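Local coordinates for giardin subunit alpha-1 (Giardia intestinalis, PDB 4EVF), which binds phosphatidylserine-containing membranes in a calcium-dependent way and takes part in parasite attachment to the intestinal mucosa and in cytoskeletal reorganisation during encystation, at residues R83-G88 / H92-D97; T98-T103 / Y214-C219; K120-D125 / K142-E147; Y233-A238 / R249-M254. One frame throughout, in Å; residues are numbered along the deposited sequence.

Contact 1 of 4, residues R83-G88 / H92-D97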
loop_
_atom_site.group_PDB
_atom_site.type_symbol
_atom_site.label_atom_id
_atom_site.label_comp_id
_atom_site.label_asym_id
_atom_site.label_seq_id
_atom_site.Cartn_x
_atom_site.Cartn_y
_atom_site.Cartn_z
ATOM N N ARG A 83 -3.105 7.652 11.485
ATOM C CA ARG A 83 -3.800 8.542 12.398
ATOM C C ARG A 83 -5.200 8.864 11.867
ATOM O O ARG A 83 -6.205 8.742 12.580
ATOM C CB ARG A 83 -3.013 9.849 12.546
ATOM C CG ARG A 83 -2.569 10.148 13.968
ATOM C CD ARG A 83 -3.735 10.314 14.915
ATOM N NE ARG A 83 -3.310 10.127 16.296
ATOM C CZ ARG A 83 -3.363 11.070 17.231
ATOM N NH1 ARG A 83 -3.842 12.276 16.942
ATOM N NH2 ARG A 83 -2.950 10.803 18.460
ATOM N N ASP A 84 -5.253 9.304 10.618
ATOM C CA ASP A 84 -6.520 9.648 9.975
ATOM C C ASP A 84 -7.508 8.476 10.017
ATOM O O ASP A 84 -8.698 8.652 10.322
ATOM C CB ASP A 84 -6.280 10.055 8.526
ATOM C CG ASP A 84 -5.573 11.392 8.396
ATOM O OD1 ASP A 84 -5.399 11.834 7.241
ATOM O OD2 ASP A 84 -5.206 11.999 9.430
ATOM N N ALA A 85 -7.011 7.280 9.709
ATOM C CA ALA A 85 -7.860 6.092 9.694
ATOM C C ALA A 85 -8.434 5.803 11.075
ATOM O O ALA A 85 -9.438 5.117 11.191
ATOM C CB ALA A 85 -7.089 4.870 9.167
ATOM N N LEU A 86 -7.792 6.328 12.118
ATOM C CA LEU A 86 -8.208 6.076 13.492
ATOM C C LEU A 86 -8.969 7.248 14.099
ATOM O O LEU A 86 -9.585 7.103 15.152
ATOM C CB LEU A 86 -6.994 5.755 14.386
ATOM C CG LEU A 86 -6.281 4.423 14.128
ATOM C CD1 LEU A 86 -4.942 4.328 14.887
ATOM C CD2 LEU A 86 -7.181 3.242 14.447
ATOM N N SER A 87 -8.914 8.404 13.442
ATOM C CA SER A 87 -9.474 9.638 13.999
ATOM C C SER A 87 -10.999 9.576 14.175
ATOM O O SER A 87 -11.537 10.135 15.126
ATOM C CB SER A 87 -9.062 10.861 13.156
ATOM O OG SER A 87 -9.517 10.755 11.815
ATOM N N GLY A 88 -11.687 8.895 13.261
ATOM C CA GLY A 88 -13.128 8.719 13.351
ATOM C C GLY A 88 -13.502 7.251 13.410
ATOM O O GLY A 88 -12.803 6.448 14.024
ATOM N N HIS A 92 -11.427 0.886 7.473
ATOM C CA HIS A 92 -10.839 -0.420 7.162
ATOM C C HIS A 92 -10.112 -0.438 5.815
ATOM O O HIS A 92 -9.083 -1.096 5.668
ATOM C CB HIS A 92 -11.894 -1.536 7.212
ATOM C CG HIS A 92 -12.501 -1.734 8.567
ATOM N ND1 HIS A 92 -13.381 -2.758 8.848
ATOM C CD2 HIS A 92 -12.348 -1.044 9.723
ATOM C CE1 HIS A 92 -13.753 -2.684 10.113
ATOM N NE2 HIS A 92 -13.143 -1.652 10.667
ATOM N N MET A 93 -10.654 0.268 4.824
ATOM C CA MET A 93 -9.983 0.328 3.540
ATOM C C MET A 93 -8.598 0.935 3.709
ATOM O O MET A 93 -7.620 0.410 3.184
ATOM C CB MET A 93 -10.805 1.109 2.512
ATOM C CG MET A 93 -11.999 0.308 1.980
ATOM S SD MET A 93 -12.964 1.245 0.777
ATOM C CE MET A 93 -13.628 2.534 1.826
ATOM N N ALA A 94 -8.526 2.023 4.467
ATOM C CA ALA A 94 -7.252 2.687 4.734
ATOM C C ALA A 94 -6.307 1.753 5.497
ATOM O O ALA A 94 -5.091 1.747 5.248
ATOM C CB ALA A 94 -7.476 3.959 5.517
ATOM N N PHE A 95 -6.862 0.976 6.426
ATOM C CA PHE A 95 -6.077 -0.036 7.147
ATOM C C PHE A 95 -5.327 -0.936 6.163
ATOM O O PHE A 95 -4.124 -1.178 6.329
ATOM C CB PHE A 95 -6.965 -0.917 8.050
ATOM C CG PHE A 95 -7.474 -0.228 9.297
ATOM C CD1 PHE A 95 -7.005 1.019 9.671
ATOM C CD2 PHE A 95 -8.433 -0.847 10.100
ATOM C CE1 PHE A 95 -7.480 1.651 10.823
ATOM C CE2 PHE A 95 -8.906 -0.233 11.253
ATOM C CZ PHE A 95 -8.428 1.023 11.615
ATOM N N PHE A 96 -6.039 -1.453 5.156
ATOM C CA PHE A 96 -5.410 -2.327 4.164
ATOM C C PHE A 96 -4.251 -1.615 3.474
ATOM O O PHE A 96 -3.163 -2.194 3.294
ATOM C CB PHE A 96 -6.422 -2.824 3.105
ATOM C CG PHE A 96 -7.621 -3.522 3.681
ATOM C CD1 PHE A 96 -7.519 -4.260 4.852
ATOM C CD2 PHE A 96 -8.862 -3.416 3.063
ATOM C CE1 PHE A 96 -8.634 -4.894 5.390
ATOM C CE2 PHE A 96 -9.980 -4.043 3.597
ATOM C CZ PHE A 96 -9.865 -4.784 4.761
ATOM N N ASP A 97 -4.492 -0.363 3.085
ATOM C CA ASP A 97 -3.508 0.428 2.350
ATOM C C ASP A 97 -2.250 0.722 3.169
ATOM O O ASP A 97 -1.164 0.766 2.622
ATOM C CB ASP A 97 -4.111 1.751 1.859
ATOM C CG ASP A 97 -5.362 1.548 1.015
ATOM O OD1 ASP A 97 -5.620 0.392 0.602
ATOM O OD2 ASP A 97 -6.076 2.545 0.768
#
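A85 and F95 carry this contact, and the A85 methyl touches both A94 and F95. Its CB lies 3.6 Å from F95 CE1 and 3.8 Å from A94 CB, meeting the aromatic ring obliquely. L86 adds a second point, with CD2 3.8 Å from F95 CZ; the two side chains run at about a right angle to each other. F95 gets there by swinging CG away from its own carbonyl carbon (chi1 -73°), which carries the ring across to segment 83-88. F126 also meets the ring, the planes at about 55°, and W136 and M140 of helix 135-145 pack on it. Within segment 83-88, D84 O accepts two bonds from S87: one from the backbone N, and one of 2.7 Å from S87 OG. At the start of helix 92-100, A94 N is held by D91 OD1. The segments form an antiparallel helix hairpin in the predicted second annexin repeat, with the short axes at 160° and 9.1 Å apart. Small alanine side chains are consistent with the 6.0 Å approach of A85 CA to A94 CA. No hydrogen bond crosses the interface, so the contact rests on dispersion and hydrophobic burial.

Contact 2 of 4, residues T98-T103 / Y214-C219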
loop_
_atom_site.group_PDB
_atom_site.type_symbol
_atom_site.label_atom_id
_atom_site.label_comp_id
_atom_site.label_asym_id
_atom_site.label_seq_id
_atom_site.Cartn_x
_atom_site.Cartn_y
_atom_site.Cartn_z
ATOM N N THR A 98 -2.422 0.940 4.470
ATOM C CA THR A 98 -1.358 1.458 5.332
ATOM C C THR A 98 -0.607 0.368 6.119
ATOM O O THR A 98 0.601 0.478 6.351
ATOM C CB THR A 98 -1.906 2.536 6.319
ATOM O OG1 THR A 98 -2.959 1.984 7.113
ATOM C CG2 THR A 98 -2.446 3.752 5.572
ATOM N N VAL A 99 -1.323 -0.684 6.514
ATOM C CA VAL A 99 -0.761 -1.736 7.355
ATOM C C VAL A 99 -0.320 -2.950 6.526
ATOM O O VAL A 99 0.754 -3.510 6.745
ATOM C CB VAL A 99 -1.787 -2.193 8.449
ATOM C CG1 VAL A 99 -1.297 -3.433 9.174
ATOM C CG2 VAL A 99 -2.050 -1.079 9.438
ATOM N N ILE A 100 -1.140 -3.350 5.561
ATOM C CA ILE A 100 -0.855 -4.571 4.813
ATOM C C ILE A 100 0.053 -4.356 3.597
ATOM O O ILE A 100 0.952 -5.152 3.343
ATOM C CB ILE A 100 -2.136 -5.307 4.389
ATOM C CG1 ILE A 100 -3.032 -5.534 5.607
ATOM C CG2 ILE A 100 -1.773 -6.636 3.715
ATOM C CD1 ILE A 100 -4.339 -6.259 5.295
ATOM N N LEU A 101 -0.195 -3.286 2.851
ATOM C CA LEU A 101 0.633 -2.920 1.713
ATOM C C LEU A 101 1.805 -2.082 2.242
ATOM O O LEU A 101 1.840 -0.858 2.098
ATOM C CB LEU A 101 -0.207 -2.148 0.692
ATOM C CG LEU A 101 0.237 -1.850 -0.748
ATOM C CD1 LEU A 101 1.133 -0.637 -0.752
ATOM C CD2 LEU A 101 0.895 -3.042 -1.462
ATOM N N CYS A 102 2.758 -2.761 2.870
ATOM C CA CYS A 102 3.872 -2.079 3.515
ATOM C C CYS A 102 5.014 -3.069 3.721
ATOM O O CYS A 102 4.795 -4.208 4.112
ATOM C CB CYS A 102 3.417 -1.508 4.851
ATOM S SG CYS A 102 4.592 -0.445 5.701
ATOM N N THR A 103 6.232 -2.635 3.438
ATOM C CA THR A 103 7.403 -3.469 3.710
ATOM C C THR A 103 7.741 -3.358 5.202
ATOM O O THR A 103 7.422 -2.358 5.838
ATOM C CB THR A 103 8.599 -2.981 2.888
ATOM O OG1 THR A 103 8.970 -1.681 3.344
ATOM C CG2 THR A 103 8.237 -2.879 1.413
ATOM N N TYR A 214 -12.743 -11.363 5.635
ATOM C CA TYR A 214 -12.444 -11.771 4.282
ATOM C C TYR A 214 -11.394 -10.884 3.613
ATOM O O TYR A 214 -10.365 -11.367 3.134
ATOM C CB TYR A 214 -13.717 -11.795 3.420
ATOM C CG TYR A 214 -13.388 -12.051 1.979
ATOM C CD1 TYR A 214 -13.140 -13.341 1.530
ATOM C CD2 TYR A 214 -13.284 -11.001 1.069
ATOM C CE1 TYR A 214 -12.816 -13.591 0.218
ATOM C CE2 TYR A 214 -12.963 -11.235 -0.247
ATOM C CZ TYR A 214 -12.723 -12.536 -0.668
ATOM O OH TYR A 214 -12.402 -12.794 -1.977
ATOM N N TYR A 215 -11.671 -9.588 3.550
ATOM C CA TYR A 215 -10.776 -8.677 2.855
ATOM C C TYR A 215 -9.397 -8.620 3.494
ATOM O O TYR A 215 -8.401 -8.486 2.792
ATOM C CB TYR A 215 -11.384 -7.282 2.716
ATOM C CG TYR A 215 -12.563 -7.303 1.778
ATOM C CD1 TYR A 215 -12.382 -7.606 0.436
ATOM C CD2 TYR A 215 -13.855 -7.076 2.242
ATOM C CE1 TYR A 215 -13.455 -7.666 -0.432
ATOM C CE2 TYR A 215 -14.937 -7.127 1.385
ATOM C CZ TYR A 215 -14.730 -7.417 0.051
ATOM O OH TYR A 215 -15.792 -7.471 -0.812
ATOM N N THR A 216 -9.345 -8.749 4.813
ATOM C CA THR A 216 -8.055 -8.713 5.510
ATOM C C THR A 216 -7.179 -9.895 5.098
ATOM O O THR A 216 -5.999 -9.717 4.740
ATOM C CB THR A 216 -8.216 -8.692 7.049
ATOM O OG1 THR A 216 -8.905 -7.502 7.457
ATOM C CG2 THR A 216 -6.848 -8.728 7.727
ATOM N N PHE A 217 -7.743 -11.102 5.142
ATOM C CA PHE A 217 -6.994 -12.301 4.745
ATOM C C PHE A 217 -6.699 -12.330 3.240
ATOM O O PHE A 217 -5.651 -12.821 2.795
ATOM C CB PHE A 217 -7.727 -13.575 5.185
ATOM C CG PHE A 217 -7.544 -13.911 6.640
ATOM C CD1 PHE A 217 -8.276 -13.249 7.614
ATOM C CD2 PHE A 217 -6.653 -14.896 7.033
ATOM C CE1 PHE A 217 -8.117 -13.549 8.958
ATOM C CE2 PHE A 217 -6.479 -15.205 8.373
ATOM C CZ PHE A 217 -7.224 -14.529 9.339
ATOM N N TYR A 218 -7.630 -11.799 2.452
ATOM C CA TYR A 218 -7.439 -11.709 1.016
ATOM C C TYR A 218 -6.286 -10.757 0.674
ATOM O O TYR A 218 -5.442 -11.062 -0.176
ATOM C CB TYR A 218 -8.736 -11.241 0.340
ATOM C CG TYR A 218 -8.826 -11.544 -1.143
ATOM C CD1 TYR A 218 -8.217 -12.668 -1.687
ATOM C CD2 TYR A 218 -9.508 -10.694 -2.002
ATOM C CE1 TYR A 218 -8.305 -12.946 -3.049
ATOM C CE2 TYR A 218 -9.604 -10.962 -3.361
ATOM C CZ TYR A 218 -9.003 -12.087 -3.876
ATOM O OH TYR A 218 -9.091 -12.344 -5.225
ATOM N N CYS A 219 -6.242 -9.605 1.339
ATOM C CA CYS A 219 -5.143 -8.668 1.106
ATOM C C CYS A 219 -3.824 -9.308 1.547
ATOM O O CYS A 219 -2.797 -9.185 0.866
ATOM C CB CYS A 219 -5.375 -7.335 1.825
ATOM S SG CYS A 219 -6.647 -6.267 1.019
#
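I100 and C219 bring the two backbones nearest, with their CA atoms 7.0 Å apart, where helix 92-100 widens into a pi-type turn at 98-100. I100 alone reaches across from its side. Its CG1 turns away from its carbonyl carbon (chi1 -53°) and the chain then runs straight out (chi2 180°), so that CD1 leads toward helix 211-225. There CD1 stands 3.8 Å from C219 CB and 3.9 Å from the carbonyl oxygen T216 O, while the second branch, CG2, lies 4.0 Å from C219 O. T216 lends little more than the flank of its side chain: its CG2 is 4.3 Å from I100 CD1, and its OG1 is bonded back to T212 O in its own helix. Past I100 the chain folds through an inverse gamma turn centred on L101, closed by a weak bond from C102 N to I100 O. T103 then caps the next helix, OG1 bonding D106 N. W143 of helix 135-145 also packs on I100. The contact joins the predicted second and third annexin repeats through a buried isoleucine. No hydrogen bond crosses it, so it rests on dispersion and the exclusion of water from I100.

Contact 3 of 4, residues K120-D125 / K142-E147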
loop_
_atom_site.group_PDB
_atom_site.type_symbol
_atom_site.label_atom_id
_atom_site.label_comp_id
_atom_site.label_asym_id
_atom_site.label_seq_id
_atom_site.Cartn_x
_atom_site.Cartn_y
_atom_site.Cartn_z
ATOM N N LYS A 120 2.621 9.021 20.920
ATOM C CA LYS A 120 1.859 7.841 21.319
ATOM C C LYS A 120 2.432 6.642 20.573
ATOM O O LYS A 120 3.013 6.799 19.497
ATOM C CB LYS A 120 0.381 8.010 20.958
ATOM C CG LYS A 120 -0.275 9.276 21.515
ATOM N N PRO A 121 2.288 5.439 21.144
ATOM C CA PRO A 121 2.719 4.234 20.432
ATOM C C PRO A 121 1.669 3.826 19.413
ATOM O O PRO A 121 0.499 3.644 19.776
ATOM C CB PRO A 121 2.811 3.176 21.540
ATOM C CG PRO A 121 2.702 3.937 22.834
ATOM C CD PRO A 121 1.871 5.132 22.519
ATOM N N LEU A 122 2.090 3.693 18.159
ATOM C CA LEU A 122 1.177 3.421 17.046
ATOM C C LEU A 122 0.342 2.161 17.274
ATOM O O LEU A 122 -0.875 2.205 17.204
ATOM C CB LEU A 122 1.961 3.303 15.728
ATOM C CG LEU A 122 1.209 3.336 14.386
ATOM C CD1 LEU A 122 2.203 3.459 13.243
ATOM C CD2 LEU A 122 0.314 2.118 14.172
ATOM N N VAL A 123 1.006 1.046 17.553
ATOM C CA VAL A 123 0.316 -0.228 17.673
ATOM C C VAL A 123 -0.700 -0.208 18.809
ATOM O O VAL A 123 -1.799 -0.747 18.679
ATOM C CB VAL A 123 1.292 -1.384 17.910
ATOM C CG1 VAL A 123 0.517 -2.677 18.116
ATOM C CG2 VAL A 123 2.256 -1.513 16.738
ATOM N N GLU A 124 -0.314 0.410 19.922
ATOM C CA GLU A 124 -1.199 0.577 21.070
ATOM C C GLU A 124 -2.455 1.372 20.699
ATOM O O GLU A 124 -3.574 0.953 21.008
ATOM C CB GLU A 124 -0.439 1.266 22.202
ATOM C CG GLU A 124 -0.955 0.953 23.587
ATOM C CD GLU A 124 0.139 1.056 24.644
ATOM O OE1 GLU A 124 -0.151 1.556 25.751
ATOM O OE2 GLU A 124 1.287 0.634 24.368
ATOM N N ASP A 125 -2.265 2.512 20.033
ATOM C CA ASP A 125 -3.375 3.332 19.536
ATOM C C ASP A 125 -4.273 2.547 18.586
ATOM O O ASP A 125 -5.491 2.686 18.609
ATOM C CB ASP A 125 -2.850 4.558 18.786
ATOM C CG ASP A 125 -2.744 5.791 19.665
ATOM O OD1 ASP A 125 -2.892 5.667 20.905
ATOM O OD2 ASP A 125 -2.503 6.889 19.105
ATOM N N LYS A 142 -0.789 -9.234 14.620
ATOM C CA LYS A 142 0.371 -10.086 14.368
ATOM C C LYS A 142 1.144 -9.619 13.129
ATOM O O LYS A 142 2.366 -9.705 13.068
ATOM C CB LYS A 142 -0.084 -11.533 14.205
ATOM C CG LYS A 142 1.044 -12.544 14.129
ATOM C CD LYS A 142 0.855 -13.631 15.170
ATOM C CE LYS A 142 -0.542 -14.197 15.102
ATOM N NZ LYS A 142 -0.792 -15.136 16.228
ATOM N N TRP A 143 0.418 -9.109 12.142
ATOM C CA TRP A 143 1.044 -8.547 10.954
ATOM C C TRP A 143 1.978 -7.395 11.305
ATOM O O TRP A 143 3.108 -7.322 10.808
ATOM C CB TRP A 143 -0.020 -8.047 9.983
ATOM C CG TRP A 143 0.500 -7.800 8.614
ATOM C CD1 TRP A 143 1.064 -6.649 8.140
ATOM C CD2 TRP A 143 0.489 -8.723 7.527
ATOM N NE1 TRP A 143 1.410 -6.807 6.819
ATOM C CE2 TRP A 143 1.064 -8.072 6.419
ATOM C CE3 TRP A 143 0.059 -10.047 7.386
ATOM C CZ2 TRP A 143 1.214 -8.702 5.174
ATOM C CZ3 TRP A 143 0.203 -10.667 6.154
ATOM C CH2 TRP A 143 0.775 -9.995 5.066
ATOM N N MET A 144 1.502 -6.496 12.157
ATOM C CA MET A 144 2.278 -5.313 12.539
ATOM C C MET A 144 3.592 -5.675 13.234
ATOM O O MET A 144 4.557 -4.901 13.193
ATOM C CB MET A 144 1.433 -4.370 13.409
ATOM C CG MET A 144 0.352 -3.635 12.610
ATOM S SD MET A 144 -0.792 -2.605 13.537
ATOM C CE MET A 144 0.251 -1.369 14.284
ATOM N N ALA A 145 3.636 -6.848 13.855
ATOM C CA ALA A 145 4.844 -7.297 14.553
ATOM C C ALA A 145 5.978 -7.584 13.572
ATOM O O ALA A 145 7.156 -7.528 13.933
ATOM C CB ALA A 145 4.546 -8.532 15.404
ATOM N N HIS A 146 5.623 -7.887 12.326
ATOM C CA HIS A 146 6.616 -8.236 11.317
ATOM C C HIS A 146 7.658 -9.219 11.863
ATOM O O HIS A 146 8.868 -9.042 11.672
ATOM C CB HIS A 146 7.271 -6.981 10.733
ATOM C CG HIS A 146 6.363 -6.197 9.837
ATOM N ND1 HIS A 146 6.074 -6.587 8.548
ATOM C CD2 HIS A 146 5.650 -5.068 10.054
ATOM C CE1 HIS A 146 5.233 -5.725 8.004
ATOM N NE2 HIS A 146 4.960 -4.793 8.897
ATOM N N GLU A 147 7.172 -10.253 12.549
ATOM C CA GLU A 147 8.019 -11.352 13.018
ATOM C C GLU A 147 7.702 -12.597 12.204
ATOM O O GLU A 147 6.831 -13.383 12.571
ATOM C CB GLU A 147 7.760 -11.650 14.495
ATOM C CG GLU A 147 8.197 -10.564 15.470
ATOM C CD GLU A 147 7.624 -10.791 16.861
ATOM O OE1 GLU A 147 6.911 -11.802 17.048
ATOM O OE2 GLU A 147 7.874 -9.961 17.764
#
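M144, whose methyl meets L122 and V123, is flanked by two flat side chains, W143 and, two residues on, H146. One face of the H146 imidazole has W143 O directly over its centre, 3.4 Å above the plane; the same oxygen accepts the backbone N of H146 at 3.0 Å. H146 is the first residue to leave helical geometry, with positive phi, and its ring meets that of W107 at about 45°. The W143 indole packs on helices 92-100 and 211-225 and has a cation-pi partner in R148. M144 reaches across to helix 122-130. Its chain is extended through chi2 (175°) and kinks at the thioether (chi3 62°), setting CE 3.5 Å from L122 CD2, where the two side chains cross obliquely. V123 and M144 meet tip to tip; their closest modelled carbons are implausibly near, so the exact placing of CE, against L122 as well, is doubtful. The two helices are the last two of the five in the predicted second annexin repeat, and the methionine bridges them near the start of 122-130. L122 and M144 both also rest on W107 of helix 104-118. P121 occupies the N-cap position of helix 122-130, and D125 N closes that helix's first turn on P121 O at 3.0 Å. D125 OD2 is hydrogen-bonded to Y114 OH.

Contact 4 of 4, residues Y233-A238 / R249-M254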
loop_
_atom_site.group_PDB
_atom_site.type_symbol
_atom_site.label_atom_id
_atom_site.label_comp_id
_atom_site.label_asym_id
_atom_site.label_seq_id
_atom_site.Cartn_x
_atom_site.Cartn_y
_atom_site.Cartn_z
ATOM N N TYR A 233 -4.520 -5.353 -7.076
ATOM C CA TYR A 233 -5.834 -5.586 -6.482
ATOM C C TYR A 233 -6.460 -4.336 -5.848
ATOM O O TYR A 233 -7.645 -4.041 -6.028
ATOM C CB TYR A 233 -5.726 -6.697 -5.432
ATOM C CG TYR A 233 -7.004 -6.899 -4.636
ATOM C CD1 TYR A 233 -8.166 -7.350 -5.259
ATOM C CD2 TYR A 233 -7.048 -6.647 -3.270
ATOM C CE1 TYR A 233 -9.334 -7.539 -4.548
ATOM C CE2 TYR A 233 -8.229 -6.836 -2.543
ATOM C CZ TYR A 233 -9.366 -7.280 -3.196
ATOM O OH TYR A 233 -10.551 -7.474 -2.503
ATOM N N LEU A 234 -5.667 -3.618 -5.066
ATOM C CA LEU A 234 -6.163 -2.415 -4.437
ATOM C C LEU A 234 -6.381 -1.310 -5.477
ATOM O O LEU A 234 -7.298 -0.516 -5.351
ATOM C CB LEU A 234 -5.208 -1.969 -3.317
ATOM C CG LEU A 234 -5.113 -2.798 -2.019
ATOM C CD1 LEU A 234 -4.047 -2.316 -1.024
ATOM C CD2 LEU A 234 -6.463 -2.969 -1.331
ATOM N N ILE A 235 -5.777 -1.310 -6.591
ATOM C CA ILE A 235 -6.063 -0.312 -7.635
ATOM C C ILE A 235 -7.346 -0.657 -8.361
ATOM O O ILE A 235 -8.158 0.218 -8.660
ATOM C CB ILE A 235 -4.902 -0.197 -8.634
ATOM C CG1 ILE A 235 -3.737 0.538 -7.970
ATOM C CG2 ILE A 235 -5.326 0.521 -9.910
ATOM C CD1 ILE A 235 -2.469 0.517 -8.811
ATOM N N ASN A 236 -7.541 -1.946 -8.609
ATOM C CA ASN A 236 -8.784 -2.409 -9.204
ATOM C C ASN A 236 -10.000 -2.089 -8.299
ATOM O O ASN A 236 -11.037 -1.625 -8.781
ATOM C CB ASN A 236 -8.671 -3.898 -9.539
ATOM C CG ASN A 236 -9.905 -4.436 -10.228
ATOM O OD1 ASN A 236 -10.689 -5.171 -9.621
ATOM N ND2 ASN A 236 -10.088 -4.075 -11.498
ATOM N N CYS A 237 -9.853 -2.327 -6.996
ATOM C CA CYS A 237 -10.867 -1.958 -6.018
ATOM C C CYS A 237 -11.195 -0.473 -6.126
ATOM O O CYS A 237 -12.366 -0.098 -6.187
ATOM C CB CYS A 237 -10.421 -2.292 -4.586
ATOM S SG CYS A 237 -10.203 -4.058 -4.197
ATOM N N ALA A 238 -10.166 0.373 -6.153
ATOM C CA ALA A 238 -10.380 1.811 -6.296
ATOM C C ALA A 238 -11.120 2.145 -7.586
ATOM O O ALA A 238 -11.981 3.027 -7.611
ATOM C CB ALA A 238 -9.037 2.577 -6.236
ATOM N N ARG A 249 -4.562 7.946 -3.632
ATOM C CA ARG A 249 -3.590 8.880 -3.073
ATOM C C ARG A 249 -2.739 8.203 -1.997
ATOM O O ARG A 249 -1.521 8.400 -1.936
ATOM C CB ARG A 249 -4.277 10.119 -2.496
ATOM C CG ARG A 249 -3.295 11.044 -1.796
ATOM C CD ARG A 249 -3.872 11.614 -0.509
ATOM N NE ARG A 249 -2.822 12.112 0.381
ATOM C CZ ARG A 249 -3.051 12.805 1.491
ATOM N NH1 ARG A 249 -4.292 13.101 1.837
ATOM N NH2 ARG A 249 -2.039 13.215 2.246
ATOM N N ARG A 250 -3.383 7.407 -1.148
ATOM C CA ARG A 250 -2.643 6.662 -0.142
ATOM C C ARG A 250 -1.602 5.758 -0.793
ATOM O O ARG A 250 -0.413 5.938 -0.566
ATOM C CB ARG A 250 -3.576 5.869 0.778
ATOM C CG ARG A 250 -4.411 6.769 1.701
ATOM C CD ARG A 250 -5.150 5.949 2.752
ATOM N NE ARG A 250 -6.083 4.993 2.152
ATOM C CZ ARG A 250 -7.393 5.204 2.016
ATOM N NH1 ARG A 250 -7.937 6.335 2.444
ATOM N NH2 ARG A 250 -8.163 4.270 1.464
ATOM N N ILE A 251 -2.032 4.817 -1.626
ATOM C CA ILE A 251 -1.094 3.817 -2.139
ATOM C C ILE A 251 -0.105 4.364 -3.172
ATOM O O ILE A 251 1.051 3.927 -3.225
ATOM C CB ILE A 251 -1.804 2.536 -2.665
ATOM C CG1 ILE A 251 -2.420 2.747 -4.047
ATOM C CG2 ILE A 251 -2.875 2.055 -1.685
ATOM C CD1 ILE A 251 -3.300 1.569 -4.473
ATOM N N THR A 252 -0.535 5.329 -3.980
ATOM C CA THR A 252 0.387 5.931 -4.944
ATOM C C THR A 252 1.436 6.794 -4.230
ATOM O O THR A 252 2.628 6.696 -4.521
ATOM C CB THR A 252 -0.349 6.742 -6.022
ATOM O OG1 THR A 252 -1.444 5.968 -6.530
ATOM C CG2 THR A 252 0.585 7.087 -7.168
ATOM N N GLY A 253 0.988 7.604 -3.275
ATOM C CA GLY A 253 1.860 8.498 -2.529
ATOM C C GLY A 253 2.916 7.792 -1.690
ATOM O O GLY A 253 4.040 8.285 -1.552
ATOM N N MET A 254 2.561 6.631 -1.146
ATOM C CA MET A 254 3.457 5.873 -0.274
ATOM C C MET A 254 4.298 4.831 -0.995
ATOM O O MET A 254 5.394 4.503 -0.544
ATOM C CB MET A 254 2.658 5.132 0.809
ATOM C CG MET A 254 2.070 6.003 1.905
ATOM S SD MET A 254 1.175 5.023 3.118
ATOM C CE MET A 254 0.010 4.118 2.106
#
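Beside I251, which touches L234 and I235, the hydroxyl of T252 has two partners: OG1 is hydrogen-bonded to M248 O one turn back in its own helix and to W292 NE1 of the last helix. This ties the I251 turn to the C-terminal part of the chain. The contact itself is apolar. I251 CD1 comes within 3.7 Å of I235 CG1 and 4.2 Å of L234 CB, and so lies against two successive residues of helix 227-240. The first torsion is unusual for a helix: CG1 takes the crowded position between backbone N and carbonyl carbon (chi1 78°), and with chi2 at -171° the chain then stretches out to put CD1 against the other helix. I235 leans in with its CG1 branch, whereas L234 comes nearest with CB. The backbones are closest at L234 CA and I251 CA, 8.4 Å apart. On the neighbouring face of helix 227-240, C237 SG sits 3.5 Å above the Y233 ring, displaced toward its rim. The arginines of segment 249-254 turn elsewhere, R249 to D69 in a salt bridge and R250 to helix 92-100. Two helices in sequence, joined by a short loop and packed through branched aliphatic side chains, form the opening hairpin of an annexin repeat, here the predicted fourth.

In the fold
Along the chain the contacts open in the order 1, 2, 3, 4, and contact 3 falls within the long span between the two segments of contact 2. Helix 92-100 serves both contact 1 and contact 2, whose centres are about 12 Å apart, and F96 packs its ring on T216 and Y215. Centre to centre, contact 4 lies about 14 Å from contact 1, to which the salt bridge D97 OD2 to R250 NH2 (2.8 Å) ties it, about 12 Å from contact 2 and about 22 Å from contact 3, which it does not touch. Contacts 1, 3 and 4 each lie within one predicted repeat; through contact 2 and the D97-R250 bridge, helix 92-100 touches the predicted third and fourth repeats.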